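Local structure of phosphoserine phosphatase RsbX (Bacillus subtilis, 3W45) at residues A[25-30]-A[42-47]; A[153-158]-A[190-195]; A[15-20]-A[185-190]. The protein dephosphorylates phosphoserine in RsbS, and so acts as a negative regulator of the general stress factor sigma-B in Bacillus subtilis. One frame throughout, in Å; residues are numbered along the deposited sequence.

Contact 1: residues A[25-30]-A[42-47]; sequences CGDSFF and VADGLG. With CO (cobalt (II) ion), chain C.
Asp-27 and Asp-44 sit side by side on one face of a pair of antiparallel strands. Three backbone hydrogen bonds hold the strands together. Ser-28 and Ala-43 form a hydrogen-bonded pair: Ser-28 N gives to Ala-43 O at 2.9 Å, and Ala-43 N gives to Ser-28 O. The third bond runs from Gly-45 N to Gly-26 O, 2.9 Å long and nearly straight at 165°. Asp-27 with Asp-44 and Phe-29 with Val-42 are the flanking non-hydrogen-bonded pairs.

Phe-29 CB lies 4.3 Å from Val-42 CG2; the ring leads away, packs on strand 10-17, and makes a cation-pi contact with Lys-60. On the other face, Ala-43 CB meets Ser-28 OG, which is hydrogen-bonded to Ser-56 O of helix 49-65.

The two strands form the hairpin 27-33/37-45 at one border of a five-stranded sheet of the PPM (PP2C-type) phosphatase fold. Its end carries part of the metal site.

Asp-44 has CG anti to its amide nitrogen (chi1 -178°), which carries OD2 to the cobalt ion, 2.1 Å away. Asp-27 OD1 and Asp-44 OD1 approach to 3.2 Å, with the carboxylate planes 71° apart. Both are acceptors, and the metal and its waters probably ease the repulsion. Water 1 donates to Asp-27 OD1 (2.8 Å). Water 2 can donate to Asp-44 OD1, though it has other acceptors in reach. Asp-27 OD2 is held by Thr-192 and Thr-155.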
loop_
_atom_site.group_PDB
_atom_site.type_symbol
_atom_site.label_atom_id
_atom_site.label_comp_id
_atom_site.label_asym_id
_atom_site.label_seq_id
_atom_site.Cartn_x
_atom_site.Cartn_y
_atom_site.Cartn_z
ATOM N N CYS A 25 -16.681 -1.884 -1.826
ATOM C CA CYS A 25 -15.284 -1.925 -2.250
ATOM C C CYS A 25 -14.613 -3.198 -1.761
ATOM O O CYS A 25 -14.766 -3.564 -0.603
ATOM C CB CYS A 25 -14.562 -0.703 -1.711
ATOM S SG CYS A 25 -12.940 -0.434 -2.449
ATOM N N GLY A 26 -13.862 -3.871 -2.644
ATOM C CA GLY A 26 -13.065 -4.984 -2.261
ATOM C C GLY A 26 -11.653 -4.658 -1.759
ATOM O O GLY A 26 -10.953 -5.571 -1.316
ATOM N N ASP A 27 -11.217 -3.401 -1.890
ATOM C CA ASP A 27 -9.862 -2.981 -1.464
ATOM C C ASP A 27 -9.977 -2.438 -0.036
ATOM O O ASP A 27 -11.006 -1.854 0.326
ATOM C CB ASP A 27 -9.381 -1.788 -2.315
ATOM C CG ASP A 27 -8.926 -2.152 -3.716
ATOM O OD1 ASP A 27 -8.980 -3.339 -4.147
ATOM O OD2 ASP A 27 -8.520 -1.185 -4.414
ATOM N N SER A 28 -8.910 -2.534 0.756
ATOM C CA SER A 28 -8.866 -1.811 2.015
ATOM C C SER A 28 -7.500 -1.198 2.208
ATOM O O SER A 28 -6.536 -1.568 1.542
ATOM C CB SER A 28 -9.099 -2.779 3.188
ATOM O OG SER A 28 -7.889 -3.533 3.308
ATOM N N PHE A 29 -7.414 -0.243 3.109
ATOM C CA PHE A 29 -6.104 0.268 3.489
ATOM C C PHE A 29 -6.106 0.574 4.990
ATOM O O PHE A 29 -7.174 0.727 5.637
ATOM C CB PHE A 29 -5.788 1.527 2.694
ATOM C CG PHE A 29 -6.712 2.664 3.032
ATOM C CD1 PHE A 29 -7.935 2.804 2.355
ATOM C CD2 PHE A 29 -6.378 3.562 4.071
ATOM C CE1 PHE A 29 -8.828 3.861 2.693
ATOM C CE2 PHE A 29 -7.240 4.590 4.416
ATOM C CZ PHE A 29 -8.468 4.739 3.725
ATOM N N PHE A 30 -4.903 0.670 5.535
ATOM C CA PHE A 30 -4.726 1.270 6.825
ATOM C C PHE A 30 -3.479 2.132 6.814
ATOM O O PHE A 30 -2.471 1.726 6.272
ATOM C CB PHE A 30 -4.592 0.212 7.913
ATOM C CG PHE A 30 -4.410 0.804 9.256
ATOM C CD1 PHE A 30 -5.516 1.345 9.929
ATOM C CD2 PHE A 30 -3.143 0.925 9.791
ATOM C CE1 PHE A 30 -5.354 1.952 11.161
ATOM C CE2 PHE A 30 -2.957 1.536 11.043
ATOM C CZ PHE A 30 -4.081 2.038 11.733
ATOM N N VAL A 42 -2.037 -1.920 2.216
ATOM C CA VAL A 42 -3.099 -1.880 1.213
ATOM C C VAL A 42 -3.373 -3.339 0.835
ATOM O O VAL A 42 -2.432 -4.123 0.672
ATOM C CB VAL A 42 -2.626 -1.085 -0.026
ATOM C CG1 VAL A 42 -3.653 -1.159 -1.130
ATOM C CG2 VAL A 42 -2.326 0.418 0.310
ATOM N N ALA A 43 -4.656 -3.705 0.754
ATOM C CA ALA A 43 -5.042 -5.059 0.361
ATOM C C ALA A 43 -6.185 -5.054 -0.646
ATOM O O ALA A 43 -6.988 -4.118 -0.695
ATOM C CB ALA A 43 -5.440 -5.871 1.612
ATOM N N ASP A 44 -6.266 -6.123 -1.434
ATOM C CA ASP A 44 -7.301 -6.283 -2.428
ATOM C C ASP A 44 -7.858 -7.670 -2.228
ATOM O O ASP A 44 -7.151 -8.657 -2.479
ATOM C CB ASP A 44 -6.633 -6.108 -3.832
ATOM C CG ASP A 44 -7.623 -6.213 -4.981
ATOM O OD1 ASP A 44 -8.788 -6.525 -4.690
ATOM O OD2 ASP A 44 -7.220 -5.936 -6.145
ATOM N N GLY A 45 -9.102 -7.777 -1.723
ATOM C CA GLY A 45 -9.693 -9.097 -1.529
ATOM C C GLY A 45 -9.993 -9.899 -2.798
ATOM O O GLY A 45 -10.351 -9.349 -3.857
ATOM N N LEU A 46 -9.809 -11.206 -2.699
ATOM C CA LEU A 46 -10.213 -12.077 -3.767
ATOM C C LEU A 46 -11.727 -12.230 -3.765
ATOM O O LEU A 46 -12.424 -11.865 -2.776
ATOM C CB LEU A 46 -9.495 -13.422 -3.701
ATOM C CG LEU A 46 -8.148 -13.435 -4.434
ATOM C CD1 LEU A 46 -7.073 -12.663 -3.692
ATOM C CD2 LEU A 46 -7.706 -14.879 -4.617
ATOM N N GLY A 47 -12.248 -12.723 -4.876
ATOM C CA GLY A 47 -13.689 -12.867 -5.003
ATOM C C GLY A 47 -14.326 -11.512 -5.225
ATOM O O GLY A 47 -13.726 -10.595 -5.839
HETATM CO CO CO C . -8.213 -5.178 -7.835
HETATM O O HOH W 1 -8.331 -3.408 -6.866
HETATM O O HOH W 2 -10.234 -5.761 -7.184
HETATM O O HOH W 3 -8.289 -7.121 -8.791
#

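Contact 2: residues A[153-158]-A[190-195]; sequences IHTDGL and DLTYIL. With CO (cobalt (II) ion), chain C.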
loop_
_atom_site.group_PDB
_atom_site.type_symbol
_atom_site.label_atom_id
_atom_site.label_comp_id
_atom_site.label_asym_id
_atom_site.label_seq_id
_atom_site.Cartn_x
_atom_site.Cartn_y
_atom_site.Cartn_z
ATOM N N ILE A 153 1.974 3.055 -2.857
ATOM C CA ILE A 153 1.498 1.703 -2.779
ATOM C C ILE A 153 0.155 1.678 -3.460
ATOM O O ILE A 153 -0.693 2.465 -3.118
ATOM C CB ILE A 153 1.338 1.204 -1.332
ATOM C CG1 ILE A 153 2.678 1.327 -0.627
ATOM C CG2 ILE A 153 0.784 -0.236 -1.338
ATOM C CD1 ILE A 153 2.598 0.957 0.846
ATOM N N HIS A 154 -0.033 0.782 -4.419
ATOM C CA HIS A 154 -1.306 0.749 -5.134
ATOM C C HIS A 154 -1.866 -0.635 -5.491
ATOM O O HIS A 154 -1.120 -1.595 -5.768
ATOM C CB HIS A 154 -1.215 1.634 -6.386
ATOM C CG HIS A 154 -0.409 1.053 -7.498
ATOM N ND1 HIS A 154 -0.911 0.104 -8.362
ATOM C CD2 HIS A 154 0.846 1.327 -7.929
ATOM C CE1 HIS A 154 0.011 -0.208 -9.255
ATOM N NE2 HIS A 154 1.087 0.524 -9.020
ATOM N N THR A 155 -3.185 -0.720 -5.516
ATOM C CA THR A 155 -3.831 -1.961 -6.017
ATOM C C THR A 155 -3.841 -2.039 -7.541
ATOM O O THR A 155 -3.544 -1.065 -8.232
ATOM C CB THR A 155 -5.251 -2.131 -5.507
ATOM O OG1 THR A 155 -6.059 -0.996 -5.878
ATOM C CG2 THR A 155 -5.269 -2.287 -3.979
ATOM N N ASP A 156 -4.202 -3.202 -8.058
ATOM C CA ASP A 156 -4.192 -3.423 -9.521
ATOM C C ASP A 156 -5.225 -2.602 -10.285
ATOM O O ASP A 156 -5.153 -2.554 -11.505
ATOM C CB ASP A 156 -4.313 -4.925 -9.856
ATOM C CG ASP A 156 -5.643 -5.528 -9.393
ATOM O OD1 ASP A 156 -6.470 -4.798 -8.775
ATOM O OD2 ASP A 156 -5.838 -6.739 -9.580
ATOM N N GLY A 157 -6.150 -1.939 -9.597
ATOM C CA GLY A 157 -7.081 -1.038 -10.278
ATOM C C GLY A 157 -6.386 0.192 -10.859
ATOM O O GLY A 157 -6.949 0.866 -11.735
ATOM N N LEU A 158 -5.172 0.496 -10.375
ATOM C CA LEU A 158 -4.336 1.577 -10.925
ATOM C C LEU A 158 -3.341 0.968 -11.877
ATOM O O LEU A 158 -2.445 0.240 -11.457
ATOM C CB LEU A 158 -3.579 2.361 -9.814
ATOM C CG LEU A 158 -2.745 3.553 -10.313
ATOM C CD1 LEU A 158 -3.592 4.679 -10.874
ATOM C CD2 LEU A 158 -1.850 4.107 -9.216
ATOM N N ASP A 190 -11.939 -1.568 -8.545
ATOM C CA ASP A 190 -11.595 -0.734 -7.365
ATOM C C ASP A 190 -10.159 -0.247 -7.498
ATOM O O ASP A 190 -9.298 -0.989 -7.979
ATOM C CB ASP A 190 -11.729 -1.524 -6.066
ATOM C CG ASP A 190 -13.140 -2.080 -5.869
ATOM O OD1 ASP A 190 -14.110 -1.403 -6.271
ATOM O OD2 ASP A 190 -13.276 -3.209 -5.350
ATOM N N LEU A 191 -9.919 1.006 -7.091
ATOM C CA LEU A 191 -8.610 1.648 -7.252
ATOM C C LEU A 191 -8.262 2.289 -5.912
ATOM O O LEU A 191 -9.008 3.128 -5.392
ATOM C CB LEU A 191 -8.667 2.735 -8.349
ATOM C CG LEU A 191 -7.329 3.214 -8.943
ATOM C CD1 LEU A 191 -7.538 3.824 -10.337
ATOM C CD2 LEU A 191 -6.655 4.208 -8.051
ATOM N N THR A 192 -7.162 1.825 -5.320
ATOM C CA THR A 192 -6.670 2.385 -4.064
ATOM C C THR A 192 -5.171 2.693 -4.208
ATOM O O THR A 192 -4.407 1.868 -4.725
ATOM C CB THR A 192 -6.796 1.368 -2.925
ATOM O OG1 THR A 192 -8.173 0.949 -2.796
ATOM C CG2 THR A 192 -6.303 1.979 -1.598
ATOM N N TYR A 193 -4.758 3.865 -3.744
ATOM C CA TYR A 193 -3.316 4.130 -3.621
ATOM C C TYR A 193 -2.985 4.999 -2.414
ATOM O O TYR A 193 -3.796 5.836 -2.003
ATOM C CB TYR A 193 -2.745 4.702 -4.921
ATOM C CG TYR A 193 -3.300 6.026 -5.405
ATOM C CD1 TYR A 193 -2.873 7.236 -4.847
ATOM C CD2 TYR A 193 -4.172 6.065 -6.479
ATOM C CE1 TYR A 193 -3.337 8.453 -5.336
ATOM C CE2 TYR A 193 -4.632 7.268 -6.992
ATOM C CZ TYR A 193 -4.214 8.455 -6.418
ATOM O OH TYR A 193 -4.694 9.630 -6.936
ATOM N N ILE A 194 -1.816 4.747 -1.839
ATOM C CA ILE A 194 -1.284 5.591 -0.778
ATOM C C ILE A 194 -0.016 6.222 -1.333
ATOM O O ILE A 194 0.839 5.495 -1.847
ATOM C CB ILE A 194 -0.924 4.783 0.489
ATOM C CG1 ILE A 194 -2.180 4.128 1.109
ATOM C CG2 ILE A 194 -0.232 5.710 1.496
ATOM C CD1 ILE A 194 -1.839 3.361 2.413
ATOM N N LEU A 195 0.075 7.555 -1.253
ATOM C CA LEU A 195 1.294 8.286 -1.644
ATOM C C LEU A 195 1.975 8.844 -0.408
ATOM O O LEU A 195 1.300 9.290 0.536
ATOM C CB LEU A 195 0.919 9.466 -2.568
ATOM C CG LEU A 195 0.385 9.139 -3.959
ATOM C CD1 LEU A 195 -0.218 10.412 -4.521
ATOM C CD2 LEU A 195 1.518 8.667 -4.866
HETATM CO CO CO C . -8.213 -5.178 -7.835
HETATM O O HOH W 3 -8.289 -7.121 -8.791
HETATM O O HOH W 1 -8.331 -3.408 -6.866
HETATM O O HOH W 2 -10.234 -5.761 -7.184
#
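Leu-158 lies across Leu-191, with its CB 3.9 Å from Leu-191 CG. Leu-158 CD1 goes to the methyls of Leu-191, while CD2 reaches Tyr-193 CD2 at 4.1 Å, meeting the ring obliquely. Leu-191 also sets CD1 against the backbone of the turn, 3.3 Å from Gly-157 O. His-154 and Tyr-193 are a non-hydrogen-bonded pair, and their side chains meet CB to CB, at 3.7 Å. The rings diverge: Tyr-193 stacks with Tyr-15, and its hydroxyl bonds Ser-177.

The His-154 ring turns back to its own segment. ND1 gives a straight bond to Thr-155 O (2.9 Å, 179°), which lies in the ring plane, but ND1 stands above the carbonyl plane. Leu-158 N reaches the same carbonyl from its opposite face, closing the type I turn 155-158. This turn follows strand 150-154, which is the neighbour of strand 191-198 in the six-stranded sheet of the PPM phosphatase fold. Asp-156 in the turn binds the cobalt ion through OD1 (2.0 Å).

Thr-155 crosses Thr-192, Thr-155 CG2 lying near Thr-192 CB. Thr-155 OG1 stands between the backbone N and carbonyl carbon (chi1 58°) and there accepts Thr-192 N at 3.1 Å. Thr-155 N in turn bonds Thr-192 O. Besides Asp-27, Thr-192 OG1 has Gln-16 NE2 as a partner. Ile-153 and Ile-194 exchange two backbone bonds, while their side chains face Val-42 of the other sheet.

Contact 3: residues A[15-20]-A[185-190]; sequences YQLNKE and TSRKDD. With CO (cobalt (II) ion), chain C.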
loop_
_atom_site.group_PDB
_atom_site.type_symbol
_atom_site.label_atom_id
_atom_site.label_comp_id
_atom_site.label_asym_id
_atom_site.label_seq_id
_atom_site.Cartn_x
_atom_site.Cartn_y
_atom_site.Cartn_z
ATOM N N TYR A 15 -6.003 7.655 -1.687
ATOM C CA TYR A 15 -7.109 7.824 -2.637
ATOM C C TYR A 15 -7.789 6.462 -2.784
ATOM O O TYR A 15 -7.113 5.425 -2.877
ATOM C CB TYR A 15 -6.566 8.282 -3.998
ATOM C CG TYR A 15 -7.580 8.233 -5.135
ATOM C CD1 TYR A 15 -7.946 7.006 -5.719
ATOM C CD2 TYR A 15 -8.161 9.401 -5.638
ATOM C CE1 TYR A 15 -8.910 6.941 -6.756
ATOM C CE2 TYR A 15 -9.115 9.346 -6.696
ATOM C CZ TYR A 15 -9.471 8.117 -7.240
ATOM O OH TYR A 15 -10.399 8.018 -8.268
ATOM N N GLN A 16 -9.114 6.443 -2.767
ATOM C CA GLN A 16 -9.800 5.190 -3.073
ATOM C C GLN A 16 -11.106 5.455 -3.800
ATOM O O GLN A 16 -11.883 6.366 -3.422
ATOM C CB GLN A 16 -10.063 4.353 -1.816
ATOM C CG GLN A 16 -10.691 2.994 -2.095
ATOM C CD GLN A 16 -10.837 2.116 -0.858
ATOM O OE1 GLN A 16 -11.844 2.208 -0.143
ATOM N NE2 GLN A 16 -9.863 1.240 -0.619
ATOM N N LEU A 17 -11.354 4.683 -4.850
ATOM C CA LEU A 17 -12.633 4.805 -5.542
ATOM C C LEU A 17 -13.093 3.441 -5.991
ATOM O O LEU A 17 -12.275 2.631 -6.424
ATOM C CB LEU A 17 -12.535 5.747 -6.742
ATOM C CG LEU A 17 -13.922 6.329 -7.096
ATOM C CD1 LEU A 17 -14.453 7.110 -5.873
ATOM C CD2 LEU A 17 -13.841 7.214 -8.309
ATOM N N ASN A 18 -14.396 3.195 -5.891
ATOM C CA ASN A 18 -14.942 1.894 -6.288
ATOM C C ASN A 18 -15.008 1.740 -7.783
ATOM O O ASN A 18 -15.163 2.737 -8.504
ATOM C CB ASN A 18 -16.367 1.727 -5.772
ATOM C CG ASN A 18 -16.443 1.603 -4.262
ATOM O OD1 ASN A 18 -15.459 1.783 -3.551
ATOM N ND2 ASN A 18 -17.641 1.304 -3.760
ATOM N N LYS A 19 -14.926 0.496 -8.243
ATOM C CA LYS A 19 -15.319 0.143 -9.608
ATOM C C LYS A 19 -16.640 0.808 -9.943
ATOM O O LYS A 19 -17.495 0.911 -9.072
ATOM C CB LYS A 19 -15.518 -1.360 -9.742
ATOM C CG LYS A 19 -16.010 -1.776 -11.145
ATOM C CD LYS A 19 -15.942 -3.273 -11.285
ATOM C CE LYS A 19 -16.443 -3.718 -12.649
ATOM N NZ LYS A 19 -16.529 -5.196 -12.721
ATOM N N GLU A 20 -16.776 1.258 -11.193
ATOM C CA GLU A 20 -18.007 1.907 -11.654
ATOM C C GLU A 20 -19.235 1.041 -11.369
ATOM O O GLU A 20 -19.249 -0.127 -11.730
ATOM C CB GLU A 20 -17.921 2.182 -13.161
ATOM C CG GLU A 20 -18.990 3.152 -13.673
ATOM C CD GLU A 20 -18.837 4.560 -13.069
ATOM O OE1 GLU A 20 -17.767 5.190 -13.284
ATOM O OE2 GLU A 20 -19.783 5.030 -12.386
ATOM N N THR A 185 -10.175 7.601 -14.184
ATOM C CA THR A 185 -11.497 7.974 -14.722
ATOM C C THR A 185 -12.308 6.772 -15.229
ATOM O O THR A 185 -13.533 6.797 -15.172
ATOM C CB THR A 185 -11.420 9.101 -15.808
ATOM O OG1 THR A 185 -10.569 8.676 -16.877
ATOM C CG2 THR A 185 -10.874 10.412 -15.218
ATOM N N SER A 186 -11.641 5.717 -15.696
ATOM C CA SER A 186 -12.353 4.539 -16.212
ATOM C C SER A 186 -13.087 3.685 -15.140
ATOM O O SER A 186 -14.181 3.165 -15.401
ATOM C CB SER A 186 -11.429 3.658 -17.055
ATOM O OG SER A 186 -10.306 3.200 -16.316
ATOM N N ARG A 187 -12.484 3.539 -13.952
ATOM C CA ARG A 187 -13.055 2.733 -12.845
ATOM C C ARG A 187 -13.428 1.291 -13.252
ATOM O O ARG A 187 -14.479 0.786 -12.841
ATOM C CB ARG A 187 -14.258 3.454 -12.181
ATOM C CG ARG A 187 -14.021 4.946 -11.822
ATOM C CD ARG A 187 -15.297 5.644 -11.363
ATOM N NE ARG A 187 -15.957 4.886 -10.305
ATOM C CZ ARG A 187 -16.820 5.382 -9.421
ATOM N NH1 ARG A 187 -17.141 6.668 -9.455
ATOM N NH2 ARG A 187 -17.344 4.594 -8.488
ATOM N N LYS A 188 -12.570 0.629 -14.049
ATOM C CA LYS A 188 -12.750 -0.794 -14.396
ATOM C C LYS A 188 -12.642 -1.733 -13.181
ATOM O O LYS A 188 -13.147 -2.857 -13.192
ATOM C CB LYS A 188 -11.680 -1.245 -15.396
ATOM C CG LYS A 188 -12.150 -2.285 -16.404
ATOM C CD LYS A 188 -13.100 -1.642 -17.457
ATOM C CE LYS A 188 -12.403 -0.512 -18.241
ATOM N NZ LYS A 188 -13.374 0.513 -18.761
ATOM N N ASP A 189 -11.905 -1.294 -12.154
ATOM C CA ASP A 189 -11.777 -2.065 -10.922
ATOM C C ASP A 189 -11.758 -1.078 -9.774
ATOM O O ASP A 189 -11.598 0.123 -9.995
ATOM C CB ASP A 189 -10.444 -2.854 -10.965
ATOM C CG ASP A 189 -10.286 -3.830 -9.792
ATOM O OD1 ASP A 189 -11.283 -4.124 -9.076
ATOM O OD2 ASP A 189 -9.153 -4.317 -9.594
ATOM N N ASP A 190 -11.939 -1.568 -8.545
ATOM C CA ASP A 190 -11.595 -0.734 -7.365
ATOM C C ASP A 190 -10.159 -0.247 -7.498
ATOM O O ASP A 190 -9.298 -0.989 -7.979
ATOM C CB ASP A 190 -11.729 -1.524 -6.066
ATOM C CG ASP A 190 -13.140 -2.080 -5.869
ATOM O OD1 ASP A 190 -14.110 -1.403 -6.271
ATOM O OD2 ASP A 190 -13.276 -3.209 -5.350
HETATM CO CO CO C . -8.213 -5.178 -7.835
HETATM O O HOH W 4 -12.236 2.955 -9.523
HETATM O O HOH W 5 -16.928 4.337 -15.631
HETATM O O HOH W 2 -10.234 -5.761 -7.184
HETATM O O HOH W 1 -8.331 -3.408 -6.866
HETATM O O HOH W 3 -8.289 -7.121 -8.791
#
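Ser-186 O just touches Glu-20 CB, and water 5 bridges the two residues. It donates both to Ser-186 O and to Glu-20 OE1, the latter at 2.6 Å.

Arg-187 carries most of the contact. CG lies anti to the carbonyl carbon (chi1 -48°), and the chain bends at chi3, which brings the guanidinium between Leu-17 and Glu-20. Leu-17 CD2 covers one face, 3.3 Å above the plane and offset toward the rim. The Glu-20 carboxylate lies over the opposite face, the two planes 43° apart. Glu-20 OE1 is 3.5 Å from Arg-187 NE, well out of the guanidinium plane, so this salt bridge is one of charge alone. At the edge, NE and NH2 both give weak bonds to Asn-18 O, forking on one oxygen. The Arg-187 backbone takes part too: its O accepts Glu-20 N at 2.9 Å on a lone pair, in the carbonyl plane.

The extended chain of Lys-19 packs along the carbonyl of Lys-188, with Lys-19 CD 3.4 Å from Lys-188 O. Water 4 lies between Asp-189 O and Leu-17 O and can donate to them, though not to all the acceptors around it at once. Asp-189 CB leaves the backbone away from residues 15-20, and OD2 binds the cobalt ion (2.2 Å).

Asp-190 OD1 accepts Lys-19 N at 2.9 Å, on the anti side of the carboxylate. Its OD2 goes to Lys-22 and Gly-26 N. The loop before strand 191-198 is thus fastened to the end of strand 10-17. Its Asp-189 completes, with Asp-44 and Asp-156, the aspartate-rich metal site characteristic of PPM phosphatases.

How the contacts relate
From the N terminus, the end of strand 10-17 and the loop after it, residues 15-20, form the first half of contact 3. The chain then makes the hairpin 27-33/37-45, and contact 1 closes this short loop. Much later, strand 150-154 opens contact 2, which closes over helices 163-169 and 173-179. Contact 3 closes at residues 185-190, just before contact 2 does at 190-195. Contact 1 lies within the span of contact 3, while contacts 2 and 3 cross and share Asp-190. Contact 2 pairs neighbouring strands of the six-stranded sheet; contact 3 fastens the loop before one of them to strand 10-17; contact 1 belongs to the five-stranded sheet. All three converge on one cobalt ion.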